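Local coordinates for SusD-like carbohydrate binding protein BF1063 (PDB 3I4G), which probably binds carbohydrate at the outer membrane as a member of the SusD family, the lipoprotein partners of glycan-importing transporters, at residues A[349-358]-A[495-503]. Sequence-based numbering, arbitrary orientation.
Sequences LDYTSEASRT and NYRWYVGKR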
loop_
_atom_site.group_PDB
_atom_site.type_symbol
_atom_site.label_atom_id
_atom_site.label_comp_id
_atom_site.label_asym_id
_atom_site.label_seq_id
_atom_site.Cartn_x
_atom_site.Cartn_y
_atom_site.Cartn_z
ATOM N N LEU A 349 1.039 -18.912 -19.906
ATOM C CA LEU A 349 0.814 -17.494 -19.915
ATOM C C LEU A 349 -0.116 -17.182 -21.059
ATOM O O LEU A 349 0.267 -17.374 -22.209
ATOM C CB LEU A 349 2.136 -16.752 -20.062
ATOM C CG LEU A 349 2.048 -15.223 -20.079
ATOM C CD1 LEU A 349 1.290 -14.674 -18.878
ATOM C CD2 LEU A 349 3.435 -14.611 -20.122
ATOM N N ASP A 350 -1.345 -16.760 -20.724
ATOM C CA ASP A 350 -2.373 -16.527 -21.745
ATOM C C ASP A 350 -3.331 -15.443 -21.212
ATOM O O ASP A 350 -3.010 -14.741 -20.245
ATOM C CB ASP A 350 -3.049 -17.841 -22.128
ATOM C CG ASP A 350 -3.809 -18.495 -20.974
ATOM O OD1 ASP A 350 -4.303 -17.789 -20.090
ATOM O OD2 ASP A 350 -3.907 -19.756 -20.979
ATOM N N TYR A 351 -4.481 -15.288 -21.883
ATOM C CA TYR A 351 -5.464 -14.273 -21.532
ATOM C C TYR A 351 -6.713 -14.837 -20.860
ATOM O O TYR A 351 -7.675 -14.098 -20.680
ATOM C CB TYR A 351 -5.798 -13.476 -22.821
ATOM C CG TYR A 351 -4.567 -12.774 -23.411
ATOM C CD1 TYR A 351 -4.082 -11.605 -22.837
ATOM C CD2 TYR A 351 -3.908 -13.278 -24.512
ATOM C CE1 TYR A 351 -2.953 -10.965 -23.329
ATOM C CE2 TYR A 351 -2.805 -12.652 -25.009
ATOM C CZ TYR A 351 -2.322 -11.490 -24.401
ATOM O OH TYR A 351 -1.215 -10.846 -24.915
ATOM N N THR A 352 -6.679 -16.127 -20.472
ATOM C CA THR A 352 -7.852 -16.800 -19.926
ATOM C C THR A 352 -7.656 -17.713 -18.706
ATOM O O THR A 352 -8.588 -17.892 -17.937
ATOM C CB THR A 352 -8.505 -17.670 -21.000
ATOM O OG1 THR A 352 -7.576 -18.656 -21.461
ATOM C CG2 THR A 352 -8.971 -16.800 -22.168
ATOM N N SER A 353 -6.480 -18.293 -18.494
ATOM C CA SER A 353 -6.302 -19.231 -17.410
ATOM C C SER A 353 -6.239 -18.607 -16.043
ATOM O O SER A 353 -5.955 -17.440 -15.892
ATOM C CB SER A 353 -4.963 -19.956 -17.625
ATOM O OG SER A 353 -4.890 -20.766 -18.799
ATOM N N GLU A 354 -6.475 -19.426 -15.030
ATOM C CA GLU A 354 -6.358 -19.036 -13.636
ATOM C C GLU A 354 -4.887 -19.103 -13.281
ATOM O O GLU A 354 -4.386 -20.027 -12.632
ATOM C CB GLU A 354 -7.174 -19.976 -12.779
ATOM C CG GLU A 354 -7.297 -19.520 -11.330
ATOM C CD GLU A 354 -8.185 -20.453 -10.511
ATOM O OE1 GLU A 354 -7.729 -21.530 -10.113
ATOM O OE2 GLU A 354 -9.321 -20.060 -10.271
ATOM N N ALA A 355 -4.174 -18.083 -13.751
ATOM C CA ALA A 355 -2.741 -18.003 -13.690
ATOM C C ALA A 355 -2.346 -16.550 -13.978
ATOM O O ALA A 355 -3.157 -15.742 -14.424
ATOM C CB ALA A 355 -2.128 -18.968 -14.734
ATOM N N SER A 356 -1.077 -16.216 -13.771
ATOM C CA SER A 356 -0.603 -14.878 -13.986
ATOM C C SER A 356 -0.858 -14.372 -15.382
ATOM O O SER A 356 -0.677 -15.082 -16.362
ATOM C CB SER A 356 0.924 -14.840 -13.745
ATOM O OG SER A 356 1.453 -13.540 -14.012
ATOM N N ARG A 357 -1.268 -13.127 -15.492
ATOM C CA ARG A 357 -1.452 -12.482 -16.790
ATOM C C ARG A 357 -0.189 -11.809 -17.273
ATOM O O ARG A 357 -0.097 -11.400 -18.432
ATOM C CB ARG A 357 -2.570 -11.446 -16.733
ATOM C CG ARG A 357 -3.919 -12.056 -16.706
ATOM C CD ARG A 357 -4.386 -12.576 -18.110
ATOM N NE ARG A 357 -5.620 -13.297 -17.881
ATOM C CZ ARG A 357 -5.686 -14.568 -17.490
ATOM N NH1 ARG A 357 -4.634 -15.373 -17.566
ATOM N NH2 ARG A 357 -6.831 -15.030 -17.052
ATOM N N THR A 358 0.821 -11.677 -16.409
ATOM C CA THR A 358 2.062 -10.998 -16.781
ATOM C C THR A 358 3.283 -11.904 -16.897
ATOM O O THR A 358 4.238 -11.547 -17.577
ATOM C CB THR A 358 2.419 -9.916 -15.766
ATOM O OG1 THR A 358 2.648 -10.551 -14.506
ATOM C CG2 THR A 358 1.309 -8.851 -15.584
ATOM N N ASN A 495 12.314 -6.743 -26.800
ATOM C CA ASN A 495 12.709 -7.546 -25.644
ATOM C C ASN A 495 11.785 -8.700 -25.337
ATOM O O ASN A 495 11.910 -9.335 -24.293
ATOM C CB ASN A 495 12.919 -6.622 -24.454
ATOM C CG ASN A 495 13.991 -5.603 -24.728
ATOM O OD1 ASN A 495 13.746 -4.372 -24.789
ATOM N ND2 ASN A 495 15.166 -6.089 -24.966
ATOM N N TYR A 496 10.870 -8.990 -26.252
ATOM C CA TYR A 496 10.012 -10.176 -26.173
ATOM C C TYR A 496 9.140 -10.217 -24.913
ATOM O O TYR A 496 8.764 -11.286 -24.408
ATOM C CB TYR A 496 10.840 -11.485 -26.285
ATOM C CG TYR A 496 11.704 -11.559 -27.518
ATOM C CD1 TYR A 496 13.001 -11.036 -27.509
ATOM C CD2 TYR A 496 11.244 -12.132 -28.670
ATOM C CE1 TYR A 496 13.775 -11.046 -28.637
ATOM C CE2 TYR A 496 12.049 -12.182 -29.819
ATOM C CZ TYR A 496 13.299 -11.669 -29.767
ATOM O OH TYR A 496 14.102 -11.706 -30.923
ATOM N N ARG A 497 8.765 -9.036 -24.414
ATOM C CA ARG A 497 7.894 -8.961 -23.245
ATOM C C ARG A 497 6.459 -9.297 -23.650
ATOM O O ARG A 497 5.986 -8.938 -24.714
ATOM C CB ARG A 497 7.956 -7.576 -22.605
ATOM C CG ARG A 497 9.333 -7.219 -22.075
ATOM C CD ARG A 497 9.403 -5.796 -21.579
ATOM N NE ARG A 497 9.057 -4.899 -22.675
ATOM C CZ ARG A 497 8.537 -3.690 -22.533
ATOM N NH1 ARG A 497 8.403 -3.148 -21.336
ATOM N NH2 ARG A 497 8.132 -3.019 -23.593
ATOM N N TRP A 498 5.750 -9.997 -22.783
ATOM C CA TRP A 498 4.365 -10.376 -23.039
ATOM C C TRP A 498 3.442 -9.133 -23.030
ATOM O O TRP A 498 3.543 -8.324 -22.123
ATOM C CB TRP A 498 3.890 -11.401 -21.987
ATOM C CG TRP A 498 2.554 -11.951 -22.228
ATOM C CD1 TRP A 498 1.407 -11.686 -21.537
ATOM C CD2 TRP A 498 2.196 -12.884 -23.250
ATOM N NE1 TRP A 498 0.373 -12.394 -22.071
ATOM C CE2 TRP A 498 0.821 -13.138 -23.127
ATOM C CE3 TRP A 498 2.905 -13.519 -24.271
ATOM C CZ2 TRP A 498 0.144 -14.048 -23.961
ATOM C CZ3 TRP A 498 2.229 -14.393 -25.108
ATOM C CH2 TRP A 498 0.871 -14.656 -24.935
ATOM N N TYR A 499 2.518 -9.021 -23.997
ATOM C CA TYR A 499 1.559 -7.928 -23.985
ATOM C C TYR A 499 0.477 -8.251 -22.941
ATOM O O TYR A 499 -0.209 -9.274 -23.041
ATOM C CB TYR A 499 0.888 -7.704 -25.339
ATOM C CG TYR A 499 -0.134 -6.591 -25.241
ATOM C CD1 TYR A 499 0.264 -5.243 -25.326
ATOM C CD2 TYR A 499 -1.480 -6.864 -25.006
ATOM C CE1 TYR A 499 -0.648 -4.236 -25.197
ATOM C CE2 TYR A 499 -2.404 -5.830 -24.874
ATOM C CZ TYR A 499 -1.972 -4.532 -24.980
ATOM O OH TYR A 499 -2.875 -3.485 -24.866
ATOM N N VAL A 500 0.317 -7.351 -21.967
ATOM C CA VAL A 500 -0.652 -7.561 -20.905
ATOM C C VAL A 500 -1.955 -6.790 -21.117
ATOM O O VAL A 500 -3.038 -7.376 -21.026
ATOM C CB VAL A 500 -0.031 -7.188 -19.557
ATOM C CG1 VAL A 500 -1.001 -7.390 -18.418
ATOM C CG2 VAL A 500 1.173 -8.085 -19.302
ATOM N N GLY A 501 -1.860 -5.491 -21.376
ATOM C CA GLY A 501 -3.060 -4.678 -21.508
ATOM C C GLY A 501 -2.651 -3.224 -21.608
ATOM O O GLY A 501 -1.503 -2.919 -21.948
ATOM N N LYS A 502 -3.597 -2.313 -21.374
ATOM C CA LYS A 502 -3.291 -0.889 -21.492
ATOM C C LYS A 502 -4.188 -0.059 -20.579
ATOM O O LYS A 502 -5.232 -0.487 -20.091
ATOM C CB LYS A 502 -3.432 -0.435 -22.956
ATOM C CG LYS A 502 -4.844 -0.476 -23.504
ATOM C CD LYS A 502 -4.918 0.084 -24.933
ATOM N N ARG A 503 -3.739 1.175 -20.389
ATOM C CA ARG A 503 -4.496 2.218 -19.690
ATOM C C ARG A 503 -4.479 3.509 -20.495
ATOM O O ARG A 503 -3.572 3.742 -21.304
ATOM C CB ARG A 503 -3.946 2.503 -18.304
ATOM C CG ARG A 503 -3.958 1.363 -17.320
ATOM C CD ARG A 503 -3.470 1.837 -15.957
ATOM N NE ARG A 503 -3.382 0.760 -14.994
ATOM C CZ ARG A 503 -2.308 0.026 -14.765
ATOM N NH1 ARG A 503 -1.164 0.224 -15.410
ATOM N NH2 ARG A 503 -2.396 -0.925 -13.844
HETATM O O HOH W 1 -1.912 -12.081 -20.293
#
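Trp498 sits between Leu349 and Tyr351, so an indole from strand 497-502 is gripped by the irregular loop 349-358. The strand pairs in an antiparallel two-stranded sheet with 471-476, and Val500 and Gly501 form a classic beta bulge opposite Ile472. The contact lies within the SusD family region, and most of it is buried.

Leu349 CG stands 3.7 Å from the centroid of the Trp498 five-membered ring, almost on the ring normal. CD2 of Leu349 reaches on to Trp498 CG at 3.5 Å. Tyr351 OH lies over the opposite face, toward its rim, and Tyr351 CE2 comes within 3.4 Å of Trp498 CZ2. The Tyr351 ring is tilted 25° from the five-membered ring of Trp498 and displaced, with centroids 5.1 Å apart and little overlap. Thr358 CG2 meets Val500 CG2 at 3.8 Å, and Phe64 touches both residues. The Thr358 hydroxyl turns to Pro283 O.

The direct hydrogen bond is made by Tyr351. This residue has CG anti to its carbonyl carbon (chi1 -61°), which carries the phenol across the indole. Its OH donates to Tyr499 O at 2.6 Å.

The loop is braced internally. Asp350 OD1 accepts from Thr352 N, making an Asx turn, and from Ser353 N, making an Asx motif. Arg357 NH1 and NH2 both donate to Ser353 O.

One water lies in the indole plane at the ring's edge and links the segments. It accepts from Trp498 NE1 at 2.9 Å and donates to Asp350 O and to Arg357 O, the latter at 2.7 Å.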